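Long-range contacts in p-nitrophenyl phosphatase (Pho2) (Archaeoglobus fulgidus, PDB 3QGM), which probably hydrolyses phosphate esters as a metal-dependent phosphatase of the haloacid dehalogenase superfamily, and holds a calcium ion in this structure: residues Leu121-Asn126 with Met168-Leu173; Lys136-Cys141 with Tyr174-Arg179; Ala91-Thr96 with Leu110-Tyr115. All coordinates share one frame; numbering follows the deposited sequence.

How the interactions relate
All three contacts lie in the smaller domain, built on a parallel five-stranded sheet. It is probably the cap of this haloacid dehalogenase relative, and the contacts lie away from the calcium site. Interaction 3 comes first along the chain and is complete before the others begin. The segments of interactions 1 and 2 alternate, and both use helix 167-177. Their centres are about 9 Å apart, and Leu121 and Leu173 reach helix 131-143. Interaction 3 is centred about 14 Å from interaction 1 and about 16 Å from interaction 2. Strands 92-95 and 120-123 are sheet neighbours. Interactions 1 and 2 touch the second subunit, so the sheet is linked through its helices to the dimer interface.

Interaction 1. Residues Leu121-Asn126 with Met168-Leu173; sequences LVVGSN and MIIGAL
The carbonyl oxygen Gly124 O meets the end of Ile169, whose CD1 lies 3.4 Å away. The same oxygen accepts a hydrogen bond from the hydroxyl of Thr96, just past the end of neighbouring strand 92-95, so this buried group is satisfied. Val123 and Ile169 carry most of the apolar rest, and the two methyls of Val123 touch Ile169, Ile170 and Leu173 of the helix. Val123 CG1 rests 3.7 Å from Ile169 CG2, where the two side chains run past one another, pointing opposite ways. Val123 CG2 meets Leu173 CD1 tip to tip at 3.9 Å. Because CG1 stands anti to the backbone N (chi1 158°), the two methyls are spread along the helix. This is a helix laid over a parallel sheet, in what is probably the cap domain of a haloacid dehalogenase fold. Strand 120-123 supplies the sheet side and helix 167-177 the cover, and the axes of the two short segments come within 10.1 Å. An alanine in place of Val123 would be likely to open a gap under Ile169 and Leu173, since both methyls that meet them would be gone. Leu121 extends the row, its CD2 4.2 Å from Leu173 CD1. Ile170 comes in from the flank, its CG1 4.2 Å from Val123 CG1. Further out, Ile170 packs on Trp175 of the second subunit, and Leu173 on Ala137.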
loop_
_atom_site.group_PDB
_atom_site.type_symbol
_atom_site.label_atom_id
_atom_site.label_comp_id
_atom_site.label_asym_id
_atom_site.label_seq_id
_atom_site.Cartn_x
_atom_site.Cartn_y
_atom_site.Cartn_z
ATOM N N LEU A 121 -5.472 16.617 1.497
ATOM C CA LEU A 121 -5.005 15.531 0.688
ATOM C C LEU A 121 -6.219 14.772 0.166
ATOM O O LEU A 121 -7.027 14.298 0.943
ATOM C CB LEU A 121 -4.077 14.600 1.539
ATOM C CG LEU A 121 -3.681 13.237 0.948
ATOM C CD1 LEU A 121 -2.958 13.414 -0.424
ATOM C CD2 LEU A 121 -2.833 12.375 2.028
ATOM N N VAL A 122 -6.324 14.643 -1.152
ATOM C CA VAL A 122 -7.428 13.991 -1.824
ATOM C C VAL A 122 -6.894 12.768 -2.586
ATOM O O VAL A 122 -6.101 12.882 -3.505
ATOM C CB VAL A 122 -8.151 14.982 -2.772
ATOM C CG1 VAL A 122 -9.389 14.371 -3.381
ATOM C CG2 VAL A 122 -8.511 16.250 -1.994
ATOM N N VAL A 123 -7.263 11.588 -2.116
ATOM C CA VAL A 123 -6.704 10.371 -2.649
ATOM C C VAL A 123 -7.743 9.785 -3.567
ATOM O O VAL A 123 -8.846 9.545 -3.162
ATOM C CB VAL A 123 -6.357 9.400 -1.497
ATOM C CG1 VAL A 123 -6.286 7.991 -2.016
ATOM C CG2 VAL A 123 -5.031 9.820 -0.809
ATOM N N GLY A 124 -7.409 9.645 -4.831
ATOM C CA GLY A 124 -8.202 8.905 -5.793
ATOM C C GLY A 124 -7.229 8.025 -6.599
ATOM O O GLY A 124 -6.027 8.313 -6.667
ATOM N N SER A 125 -7.762 6.962 -7.197
ATOM C CA SER A 125 -6.985 6.088 -8.035
ATOM C C SER A 125 -6.306 6.825 -9.169
ATOM O O SER A 125 -6.859 7.811 -9.677
ATOM C CB SER A 125 -7.869 5.014 -8.637
ATOM O OG SER A 125 -7.047 3.989 -9.108
ATOM N N ASN A 126 -5.135 6.348 -9.568
ATOM C CA ASN A 126 -4.398 6.902 -10.714
ATOM C C ASN A 126 -3.595 5.833 -11.460
ATOM O O ASN A 126 -2.610 5.260 -10.912
ATOM C CB ASN A 126 -3.456 7.988 -10.203
ATOM C CG ASN A 126 -2.985 8.912 -11.286
ATOM O OD1 ASN A 126 -2.895 8.522 -12.445
ATOM N ND2 ASN A 126 -2.643 10.139 -10.913
HETATM N N MSE A 168 -5.610 0.833 -2.844
HETATM C CA MSE A 168 -4.205 0.614 -2.887
HETATM C C MSE A 168 -3.414 1.769 -2.260
HETATM O O MSE A 168 -2.439 1.528 -1.498
HETATM C CB MSE A 168 -3.722 0.393 -4.291
HETATM C CG MSE A 168 -2.342 -0.158 -4.251
HETATM SE SE MSE A 168 -1.156 1.285 -4.515
HETATM C CE MSE A 168 -1.238 0.908 -6.431
ATOM N N ILE A 169 -3.808 2.997 -2.598
ATOM C CA ILE A 169 -3.109 4.179 -2.109
ATOM C C ILE A 169 -3.466 4.311 -0.612
ATOM O O ILE A 169 -2.611 4.522 0.225
ATOM C CB ILE A 169 -3.461 5.469 -2.901
ATOM C CG1 ILE A 169 -3.014 5.333 -4.376
ATOM C CG2 ILE A 169 -2.806 6.667 -2.242
ATOM C CD1 ILE A 169 -3.553 6.379 -5.308
ATOM N N ILE A 170 -4.715 4.067 -0.253
ATOM C CA ILE A 170 -5.080 4.081 1.159
ATOM C C ILE A 170 -4.275 3.125 2.000
ATOM O O ILE A 170 -3.856 3.463 3.104
ATOM C CB ILE A 170 -6.589 3.820 1.371
ATOM C CG1 ILE A 170 -7.401 4.944 0.727
ATOM C CG2 ILE A 170 -6.907 3.733 2.877
ATOM C CD1 ILE A 170 -8.860 4.567 0.343
ATOM N N GLY A 171 -4.113 1.912 1.501
ATOM C CA GLY A 171 -3.375 0.898 2.194
ATOM C C GLY A 171 -1.902 1.238 2.317
ATOM O O GLY A 171 -1.289 1.045 3.386
ATOM N N ALA A 172 -1.330 1.765 1.239
ATOM C CA ALA A 172 0.074 2.203 1.284
ATOM C C ALA A 172 0.289 3.268 2.366
ATOM O O ALA A 172 1.164 3.143 3.174
ATOM C CB ALA A 172 0.533 2.702 -0.070
ATOM N N LEU A 173 -0.548 4.298 2.382
ATOM C CA LEU A 173 -0.423 5.398 3.322
ATOM C C LEU A 173 -0.658 4.942 4.753
ATOM O O LEU A 173 0.097 5.316 5.649
ATOM C CB LEU A 173 -1.394 6.511 2.945
ATOM C CG LEU A 173 -1.080 7.225 1.640
ATOM C CD1 LEU A 173 -2.187 8.232 1.353
ATOM C CD2 LEU A 173 0.346 7.877 1.712
#

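Interaction 2. Residues Lys136-Cys141 with Tyr174-Arg179; sequences KALRAC and YWMTGR
An ST turn closes the C-terminal end of helix 167-177, and the residues that form it pack against the last turns of helix 131-143. Thr177 OG1 accepts a nearly straight hydrogen bond from Arg179 N at 3.0 Å (167°). The same hydroxyl is hydrogen-bonded to the carbonyl of Leu173 one turn back. With chi1 at 66° the oxygen sits between the backbone N and the carbonyl carbon, which brings it close to both partners. Gly178 takes positive phi here, and the chain leaves the helix.

The other branch of Thr177 faces helix 131-143. Its CG2 lies 3.7 Å from Leu138 CD1, the two side chains passing alongside with their ends turned opposite ways. Leu138 CD1 also meets the selenomethionine Met176, 4.0 Å from its CE. Those two side chains lie roughly perpendicular, and the bend of Met176 at chi3 turns its methyl back to Leu138. Nearly one turn further along helix 131-143, Cys141 SG packs against both residues of the turn, 3.7 Å from Thr177 OG1 and from Arg179 CD. Arg179 passes along the sulfur, its CB and CD within 3.9 Å of SG, to the end of helix 131-143. Its NH1 donates to Cys141 O at 3.0 Å, in the carbonyl plane and on a lone pair. The oxygen lies only 6° out of the guanidinium plane.

Arg179 NH1 also bonds the carbonyl of Ile145, and NH2 forms a salt bridge with Asp182. Together these partners fix how the guanidinium is turned. Its positive charge lies near the carbonyl end of a helix, where it would probably be stabilised by the partial negative charge there, and it ties the ends of two helices together.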
loop_
_atom_site.group_PDB
_atom_site.type_symbol
_atom_site.label_atom_id
_atom_site.label_comp_id
_atom_site.label_asym_id
_atom_site.label_seq_id
_atom_site.Cartn_x
_atom_site.Cartn_y
_atom_site.Cartn_z
ATOM N N LYS A 136 4.844 12.274 -2.631
ATOM C CA LYS A 136 4.099 13.497 -2.301
ATOM C C LYS A 136 2.940 13.233 -1.346
ATOM O O LYS A 136 2.724 13.990 -0.421
ATOM C CB LYS A 136 3.608 14.202 -3.559
ATOM C CG LYS A 136 4.746 14.717 -4.494
ATOM C CD LYS A 136 4.159 15.602 -5.575
ATOM C CE LYS A 136 5.217 16.450 -6.291
ATOM N NZ LYS A 136 5.401 15.976 -7.680
ATOM N N ALA A 137 2.213 12.149 -1.595
ATOM C CA ALA A 137 1.076 11.730 -0.758
ATOM C C ALA A 137 1.568 11.396 0.620
ATOM O O ALA A 137 1.006 11.853 1.598
ATOM C CB ALA A 137 0.380 10.487 -1.378
ATOM N N LEU A 138 2.626 10.586 0.687
ATOM C CA LEU A 138 3.287 10.284 1.942
ATOM C C LEU A 138 3.608 11.593 2.725
ATOM O O LEU A 138 3.288 11.738 3.912
ATOM C CB LEU A 138 4.557 9.449 1.695
ATOM C CG LEU A 138 5.517 9.334 2.894
ATOM C CD1 LEU A 138 4.836 8.459 3.975
ATOM C CD2 LEU A 138 6.866 8.777 2.480
ATOM N N ARG A 139 4.266 12.530 2.066
ATOM C CA ARG A 139 4.649 13.747 2.788
ATOM C C ARG A 139 3.423 14.541 3.233
ATOM O O ARG A 139 3.388 15.039 4.349
ATOM C CB ARG A 139 5.613 14.568 1.948
ATOM C CG ARG A 139 6.935 13.804 1.757
ATOM C CD ARG A 139 7.902 14.568 0.878
ATOM N NE ARG A 139 9.129 13.862 0.687
ATOM C CZ ARG A 139 10.101 14.242 -0.136
ATOM N NH1 ARG A 139 9.982 15.362 -0.853
ATOM N NH2 ARG A 139 11.205 13.502 -0.218
ATOM N N ALA A 140 2.409 14.635 2.386
ATOM C CA ALA A 140 1.140 15.293 2.770
ATOM C C ALA A 140 0.460 14.634 3.973
ATOM O O ALA A 140 -0.070 15.283 4.916
ATOM C CB ALA A 140 0.191 15.310 1.560
ATOM N N CYS A 141 0.489 13.317 3.963
ATOM C CA CYS A 141 -0.169 12.560 4.990
ATOM C C CYS A 141 0.572 12.756 6.356
ATOM O O CYS A 141 -0.052 13.011 7.374
ATOM C CB CYS A 141 -0.188 11.115 4.510
ATOM S SG CYS A 141 -1.220 10.069 5.411
ATOM N N TYR A 174 -1.644 4.075 4.953
ATOM C CA TYR A 174 -1.922 3.478 6.251
ATOM C C TYR A 174 -0.713 2.688 6.767
ATOM O O TYR A 174 -0.311 2.813 7.946
ATOM C CB TYR A 174 -3.172 2.547 6.216
ATOM C CG TYR A 174 -3.277 1.753 7.505
ATOM C CD1 TYR A 174 -3.688 2.349 8.685
ATOM C CD2 TYR A 174 -2.844 0.439 7.566
ATOM C CE1 TYR A 174 -3.744 1.611 9.894
ATOM C CE2 TYR A 174 -2.877 -0.280 8.742
ATOM C CZ TYR A 174 -3.318 0.309 9.899
ATOM O OH TYR A 174 -3.357 -0.461 11.027
ATOM N N TRP A 175 -0.151 1.848 5.917
ATOM C CA TRP A 175 0.957 1.053 6.382
ATOM C C TRP A 175 2.167 1.875 6.778
ATOM O O TRP A 175 2.830 1.573 7.788
ATOM C CB TRP A 175 1.331 0.020 5.353
ATOM C CG TRP A 175 2.210 -1.027 5.824
ATOM C CD1 TRP A 175 3.561 -1.065 5.732
ATOM C CD2 TRP A 175 1.805 -2.277 6.355
ATOM N NE1 TRP A 175 4.030 -2.261 6.222
ATOM C CE2 TRP A 175 2.966 -3.032 6.585
ATOM C CE3 TRP A 175 0.553 -2.850 6.628
ATOM C CZ2 TRP A 175 2.933 -4.308 7.161
ATOM C CZ3 TRP A 175 0.511 -4.102 7.153
ATOM C CH2 TRP A 175 1.706 -4.830 7.426
HETATM N N MSE A 176 2.431 2.943 6.027
HETATM C CA MSE A 176 3.617 3.737 6.239
HETATM C C MSE A 176 3.443 4.733 7.389
HETATM O O MSE A 176 4.406 5.061 8.047
HETATM C CB MSE A 176 3.974 4.493 4.941
HETATM C CG MSE A 176 4.473 3.546 3.816
HETATM SE SE MSE A 176 5.186 4.626 2.386
HETATM C CE MSE A 176 3.544 5.443 1.749
ATOM N N THR A 177 2.238 5.245 7.596
ATOM C CA THR A 177 2.027 6.413 8.493
ATOM C C THR A 177 1.099 6.131 9.653
ATOM O O THR A 177 1.062 6.917 10.584
ATOM C CB THR A 177 1.370 7.593 7.795
ATOM O OG1 THR A 177 0.032 7.228 7.422
ATOM C CG2 THR A 177 2.154 8.094 6.570
ATOM N N GLY A 178 0.309 5.056 9.571
ATOM C CA GLY A 178 -0.734 4.795 10.562
ATOM C C GLY A 178 -2.029 5.554 10.321
ATOM O O GLY A 178 -3.002 5.289 10.977
ATOM N N ARG A 179 -2.098 6.453 9.341
ATOM C CA ARG A 179 -3.351 7.198 9.079
ATOM C C ARG A 179 -4.245 6.499 8.071
ATOM O O ARG A 179 -3.797 6.160 6.959
ATOM C CB ARG A 179 -3.060 8.588 8.492
ATOM C CG ARG A 179 -2.342 9.492 9.416
ATOM C CD ARG A 179 -2.378 10.891 8.874
ATOM N NE ARG A 179 -3.708 11.489 8.862
ATOM C CZ ARG A 179 -3.982 12.660 8.261
ATOM N NH1 ARG A 179 -3.050 13.340 7.604
ATOM N NH2 ARG A 179 -5.195 13.152 8.296
#

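Interaction 3. Residues Ala91-Thr96 with Leu110-Tyr115; sequences AKVFTT and LEIVDY
Val93 packs tightly against Leu110 and Ile112 in this pair of parallel strands. Val93 CG1 turns to Leu110, whose side chain lies square across it, while Leu110 CD2 lies against the backbone N of Ala91. Val93 CG2 meets Ile112 CD1 at a slant. The 3.3 Å between these two carbons is closer than usual contact and doubtful in detail. Three backbone hydrogen bonds hold the two segments together. Glu111 N donates to Ala91 O at 2.9 Å. Val93 N donates to Glu111 O, and Val113 N to Val93 O, each at 2.8 Å. Val93 therefore uses both its N and its O on the same neighbour.

Past the paired strands the chain turns, and Tyr115 comes up beside Phe94. Its CB sits over the centre of the Phe94 ring face, a CH-pi contact 3.8 Å from the centroid and 8° off the normal. The carbonyl oxygen of Val113 lies at the edge of the same ring. The first torsion of Phe94 (168°) places its CG opposite the backbone N, which carries the ring out alongside Tyr115.

The side with Lys92 and Glu111 is looser and nearer to solvent. These side chains run side by side, yet Lys92 NZ stays 4.1 Å from Glu111 OE1, too far for a salt bridge. Their attraction is probably modest. Val113 CG2 touches Lys92 CB at 3.7 Å and gives this side some apolar cover.

The two strands and helix 99-107 between them form a beta-alpha-beta unit. Leu110 touches Leu105 of that helix. Strand 111-112 is outermost in the sheet, strand 120-123 pairs with the other side of strand 92-95, and helix 131-143 packs on Phe94 and Tyr115.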
loop_
_atom_site.group_PDB
_atom_site.type_symbol
_atom_site.label_atom_id
_atom_site.label_comp_id
_atom_site.label_asym_id
_atom_site.label_seq_id
_atom_site.Cartn_x
_atom_site.Cartn_y
_atom_site.Cartn_z
ATOM N N ALA A 91 -10.760 25.790 -0.824
ATOM C CA ALA A 91 -9.652 25.105 -0.139
ATOM C C ALA A 91 -8.535 24.741 -1.130
ATOM O O ALA A 91 -8.804 24.491 -2.316
ATOM C CB ALA A 91 -10.144 23.865 0.616
ATOM N N LYS A 92 -7.304 24.755 -0.630
ATOM C CA LYS A 92 -6.115 24.366 -1.386
ATOM C C LYS A 92 -5.950 22.842 -1.205
ATOM O O LYS A 92 -5.874 22.338 -0.082
ATOM C CB LYS A 92 -4.849 25.080 -0.874
ATOM C CG LYS A 92 -4.791 26.611 -1.014
ATOM C CD LYS A 92 -3.399 27.083 -0.456
ATOM C CE LYS A 92 -3.256 28.573 -0.402
ATOM N NZ LYS A 92 -4.529 29.131 0.078
ATOM N N VAL A 93 -5.940 22.134 -2.321
ATOM C CA VAL A 93 -5.949 20.699 -2.365
ATOM C C VAL A 93 -4.779 20.153 -3.199
ATOM O O VAL A 93 -4.350 20.768 -4.197
ATOM C CB VAL A 93 -7.303 20.155 -2.932
ATOM C CG1 VAL A 93 -8.486 20.724 -2.179
ATOM C CG2 VAL A 93 -7.470 20.460 -4.422
ATOM N N PHE A 94 -4.268 19.005 -2.758
ATOM C CA PHE A 94 -3.331 18.168 -3.511
ATOM C C PHE A 94 -4.001 16.807 -3.653
ATOM O O PHE A 94 -4.566 16.261 -2.682
ATOM C CB PHE A 94 -1.994 18.053 -2.802
ATOM C CG PHE A 94 -1.111 16.982 -3.375
ATOM C CD1 PHE A 94 -0.357 17.225 -4.496
ATOM C CD2 PHE A 94 -1.114 15.720 -2.841
ATOM C CE1 PHE A 94 0.428 16.243 -5.045
ATOM C CE2 PHE A 94 -0.356 14.718 -3.390
ATOM C CZ PHE A 94 0.424 14.986 -4.512
ATOM N N THR A 95 -4.013 16.306 -4.874
ATOM C CA THR A 95 -4.619 15.018 -5.186
ATOM C C THR A 95 -3.657 14.027 -5.871
ATOM O O THR A 95 -2.761 14.437 -6.609
ATOM C CB THR A 95 -5.854 15.196 -6.029
ATOM O OG1 THR A 95 -6.496 13.943 -6.157
ATOM C CG2 THR A 95 -5.470 15.772 -7.457
ATOM N N THR A 96 -3.859 12.731 -5.601
ATOM C CA THR A 96 -3.135 11.660 -6.272
ATOM C C THR A 96 -3.889 11.234 -7.546
ATOM O O THR A 96 -3.422 10.386 -8.297
ATOM C CB THR A 96 -2.998 10.404 -5.387
ATOM O OG1 THR A 96 -4.300 9.913 -5.032
ATOM C CG2 THR A 96 -2.220 10.693 -4.107
ATOM N N LEU A 110 -12.240 24.669 -5.915
ATOM C CA LEU A 110 -11.023 24.387 -5.143
ATOM C C LEU A 110 -9.756 24.788 -5.910
ATOM O O LEU A 110 -9.759 24.892 -7.122
ATOM C CB LEU A 110 -10.956 22.924 -4.712
ATOM C CG LEU A 110 -12.202 22.457 -3.925
ATOM C CD1 LEU A 110 -12.290 20.921 -3.724
ATOM C CD2 LEU A 110 -12.375 23.258 -2.591
ATOM N N GLU A 111 -8.670 24.998 -5.186
ATOM C CA GLU A 111 -7.407 25.410 -5.781
ATOM C C GLU A 111 -6.395 24.276 -5.690
ATOM O O GLU A 111 -6.071 23.834 -4.580
ATOM C CB GLU A 111 -6.872 26.630 -5.024
ATOM C CG GLU A 111 -5.544 27.178 -5.553
ATOM C CD GLU A 111 -4.991 28.380 -4.761
ATOM O OE1 GLU A 111 -5.668 28.887 -3.845
ATOM O OE2 GLU A 111 -3.850 28.800 -5.046
ATOM N N ILE A 112 -5.874 23.843 -6.838
ATOM C CA ILE A 112 -4.931 22.750 -6.906
ATOM C C ILE A 112 -3.521 23.240 -6.643
ATOM O O ILE A 112 -2.991 24.071 -7.389
ATOM C CB ILE A 112 -4.965 22.016 -8.250
ATOM C CG1 ILE A 112 -6.399 21.645 -8.665
ATOM C CG2 ILE A 112 -4.090 20.718 -8.201
ATOM C CD1 ILE A 112 -7.070 20.691 -7.722
ATOM N N VAL A 113 -2.890 22.742 -5.578
ATOM C CA VAL A 113 -1.569 23.216 -5.222
ATOM C C VAL A 113 -0.586 22.061 -5.004
ATOM O O VAL A 113 -0.943 20.866 -5.081
ATOM C CB VAL A 113 -1.657 24.117 -3.959
ATOM C CG1 VAL A 113 -2.559 25.341 -4.263
ATOM C CG2 VAL A 113 -2.206 23.322 -2.754
ATOM N N ASP A 114 0.652 22.422 -4.704
ATOM C CA ASP A 114 1.685 21.431 -4.427
ATOM C C ASP A 114 1.371 20.773 -3.099
ATOM O O ASP A 114 0.645 21.325 -2.281
ATOM C CB ASP A 114 3.062 22.095 -4.362
ATOM C CG ASP A 114 3.433 22.791 -5.639
ATOM O OD1 ASP A 114 2.828 22.484 -6.689
ATOM O OD2 ASP A 114 4.333 23.649 -5.608
ATOM N N TYR A 115 1.926 19.579 -2.897
ATOM C CA TYR A 115 1.642 18.766 -1.723
ATOM C C TYR A 115 1.993 19.469 -0.415
ATOM O O TYR A 115 1.305 19.284 0.575
ATOM C CB TYR A 115 2.378 17.408 -1.803
ATOM C CG TYR A 115 3.888 17.473 -1.588
ATOM C CD1 TYR A 115 4.777 17.662 -2.657
ATOM C CD2 TYR A 115 4.424 17.389 -0.320
ATOM C CE1 TYR A 115 6.178 17.722 -2.438
ATOM C CE2 TYR A 115 5.795 17.465 -0.108
ATOM C CZ TYR A 115 6.657 17.618 -1.160
ATOM O OH TYR A 115 7.993 17.692 -0.889
#